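Local coordinates for peptidase M14 domain-containing protein (Shewanella amazonensis, PDB 2QVP) that is probably a zinc-dependent hydrolase of the peptidase M14 family, possibly with metallocarboxypeptidase activity, at residues R13-E18 with P251-I256. Sequence-based numbering, arbitrary orientation.
Sequences RSEIFE and PLDQRI
Phe17 meets Ile256 at the rim of its ring: Ile256 CD1 sits near the ring plane, 4.0 Å from Phe17 CD2, while Ile16 CG2 lies over one face, offset toward the rim. Trp83 of helix 80-91 also meets this ring, with planes at about 40°. The carboxylate of Asp253, a second flat group, is engaged by both oxygens. Asp253 OD1 takes the hydroxyl of Ser14 through its syn lone pair, OG to OD1 2.6 Å. Asp253 OD2 accepts twice: Glu15 N approaches its syn lone pair at 2.8 Å, and Ile16 N, a longer 3.3 Å from OD2, comes from 47° out of the carboxylate plane. With CG anti to its carbonyl carbon (chi1 -70°), Asp253 extends from the first turn of helix 252-270 into the bend after strand 13-14. Ser14 OG, donor to Asp253, also accepts from Phe17 N at 2.9 Å, an ST motif that closes this turn. Carbon contacts flank the polar centre: Ile16 runs past Asp253 in the opposite direction, its CD1 3.7 Å from Asp253 CB and 4.0 Å from Ile256 CG2, and Leu252 CD2 packs 3.8 Å from Ser14 CB. Three donors around one carboxylate, two of them backbone amides, fix its rotation, tie the N-terminal turn to the start of the last helix and would be expected to favour the ionised form, though the nearby Glu15 carboxylate may partly offset this.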
loop_
_atom_site.group_PDB
_atom_site.type_symbol
_atom_site.label_atom_id
_atom_site.label_comp_id
_atom_site.label_asym_id
_atom_site.label_seq_id
_atom_site.Cartn_x
_atom_site.Cartn_y
_atom_site.Cartn_z
ATOM N N ARG A 13 11.504 11.611 -12.301
ATOM C CA ARG A 13 11.372 11.066 -13.645
ATOM C C ARG A 13 11.553 9.573 -13.491
ATOM O O ARG A 13 12.457 9.145 -12.767
ATOM C CB ARG A 13 12.459 11.693 -14.551
ATOM C CG ARG A 13 12.849 10.968 -15.858
ATOM C CD ARG A 13 11.756 10.941 -16.928
ATOM N NE ARG A 13 12.167 10.151 -18.103
ATOM C CZ ARG A 13 11.479 10.032 -19.255
ATOM N NH1 ARG A 13 10.326 10.675 -19.453
ATOM N NH2 ARG A 13 11.957 9.263 -20.240
ATOM N N SER A 14 10.692 8.788 -14.133
ATOM C CA SER A 14 10.832 7.347 -14.183
ATOM C C SER A 14 11.208 6.979 -15.593
ATOM O O SER A 14 10.564 7.457 -16.525
ATOM C CB SER A 14 9.518 6.623 -13.891
ATOM O OG SER A 14 9.637 5.214 -14.138
ATOM N N GLU A 15 12.230 6.137 -15.742
ATOM C CA GLU A 15 12.632 5.574 -17.034
ATOM C C GLU A 15 11.865 4.288 -17.293
ATOM O O GLU A 15 11.612 3.977 -18.433
ATOM C CB GLU A 15 14.126 5.271 -17.080
ATOM C CG GLU A 15 15.052 6.456 -16.783
ATOM C CD GLU A 15 14.895 7.616 -17.752
ATOM O OE1 GLU A 15 14.406 7.404 -18.889
ATOM O OE2 GLU A 15 15.288 8.742 -17.361
ATOM N N ILE A 16 11.528 3.536 -16.239
ATOM C CA ILE A 16 10.665 2.335 -16.329
ATOM C C ILE A 16 9.339 2.739 -16.994
ATOM O O ILE A 16 8.852 2.054 -17.914
ATOM C CB ILE A 16 10.405 1.709 -14.946
ATOM C CG1 ILE A 16 11.669 1.064 -14.378
ATOM C CG2 ILE A 16 9.297 0.647 -14.987
ATOM C CD1 ILE A 16 11.489 0.618 -12.902
ATOM N N PHE A 17 8.792 3.885 -16.585
ATOM C CA PHE A 17 7.535 4.375 -17.173
ATOM C C PHE A 17 7.660 5.549 -18.141
ATOM O O PHE A 17 6.657 5.929 -18.717
ATOM C CB PHE A 17 6.551 4.667 -16.048
ATOM C CG PHE A 17 6.186 3.433 -15.270
ATOM C CD1 PHE A 17 5.338 2.468 -15.822
ATOM C CD2 PHE A 17 6.714 3.208 -14.011
ATOM C CE1 PHE A 17 5.014 1.318 -15.103
ATOM C CE2 PHE A 17 6.385 2.081 -13.310
ATOM C CZ PHE A 17 5.531 1.139 -13.844
ATOM N N GLU A 18 8.866 6.098 -18.318
ATOM C CA GLU A 18 9.147 7.185 -19.276
ATOM C C GLU A 18 8.214 8.372 -19.067
ATOM O O GLU A 18 7.586 8.850 -19.994
ATOM C CB GLU A 18 9.112 6.638 -20.717
ATOM C CG GLU A 18 10.111 5.481 -20.899
ATOM C CD GLU A 18 10.211 4.930 -22.315
ATOM O OE1 GLU A 18 9.186 4.872 -23.027
ATOM O OE2 GLU A 18 11.326 4.505 -22.687
ATOM N N PRO A 251 16.912 6.787 -5.959
ATOM C CA PRO A 251 16.316 6.960 -7.291
ATOM C C PRO A 251 14.942 6.294 -7.393
ATOM O O PRO A 251 14.756 5.179 -6.879
ATOM C CB PRO A 251 17.296 6.252 -8.217
ATOM C CG PRO A 251 18.572 6.088 -7.391
ATOM C CD PRO A 251 18.122 5.941 -6.013
ATOM N N LEU A 252 14.015 6.984 -8.057
ATOM C CA LEU A 252 12.633 6.537 -8.194
ATOM C C LEU A 252 12.510 5.106 -8.708
ATOM O O LEU A 252 11.818 4.296 -8.090
ATOM C CB LEU A 252 11.830 7.484 -9.100
ATOM C CG LEU A 252 10.313 7.195 -9.245
ATOM C CD1 LEU A 252 9.581 7.490 -7.976
ATOM C CD2 LEU A 252 9.734 8.012 -10.402
ATOM N N ASP A 253 13.174 4.783 -9.813
ATOM C CA ASP A 253 13.054 3.425 -10.385
ATOM C C ASP A 253 13.506 2.321 -9.409
ATOM O O ASP A 253 12.857 1.281 -9.339
ATOM C CB ASP A 253 13.714 3.355 -11.769
ATOM C CG ASP A 253 12.927 4.160 -12.850
ATOM O OD1 ASP A 253 11.693 4.379 -12.729
ATOM O OD2 ASP A 253 13.545 4.574 -13.853
ATOM N N GLN A 254 14.546 2.570 -8.597
ATOM C CA GLN A 254 14.943 1.607 -7.562
ATOM C C GLN A 254 13.827 1.433 -6.514
ATOM O O GLN A 254 13.469 0.301 -6.135
ATOM C CB GLN A 254 16.280 2.003 -6.929
ATOM C CG GLN A 254 17.450 1.796 -7.905
ATOM C CD GLN A 254 17.678 0.317 -8.227
ATOM O OE1 GLN A 254 18.016 -0.471 -7.341
ATOM N NE2 GLN A 254 17.485 -0.063 -9.496
ATOM N N ARG A 255 13.248 2.550 -6.093
ATOM C CA ARG A 255 12.092 2.492 -5.189
ATOM C C ARG A 255 10.896 1.774 -5.820
ATOM O O ARG A 255 10.192 1.040 -5.127
ATOM C CB ARG A 255 11.669 3.887 -4.766
ATOM C CG ARG A 255 12.645 4.616 -3.831
ATOM C CD ARG A 255 12.051 5.978 -3.601
ATOM N NE ARG A 255 12.440 6.947 -4.564
ATOM C CZ ARG A 255 11.764 8.048 -4.874
ATOM N NH1 ARG A 255 10.552 8.348 -4.379
ATOM N NH2 ARG A 255 12.309 8.825 -5.778
ATOM N N ILE A 256 10.669 1.997 -7.123
ATOM C CA ILE A 256 9.601 1.297 -7.856
ATOM C C ILE A 256 9.851 -0.226 -7.822
ATOM O O ILE A 256 8.936 -1.008 -7.503
ATOM C CB ILE A 256 9.418 1.829 -9.306
ATOM C CG1 ILE A 256 8.793 3.230 -9.286
ATOM C CG2 ILE A 256 8.540 0.879 -10.140
ATOM C CD1 ILE A 256 8.762 3.932 -10.641
#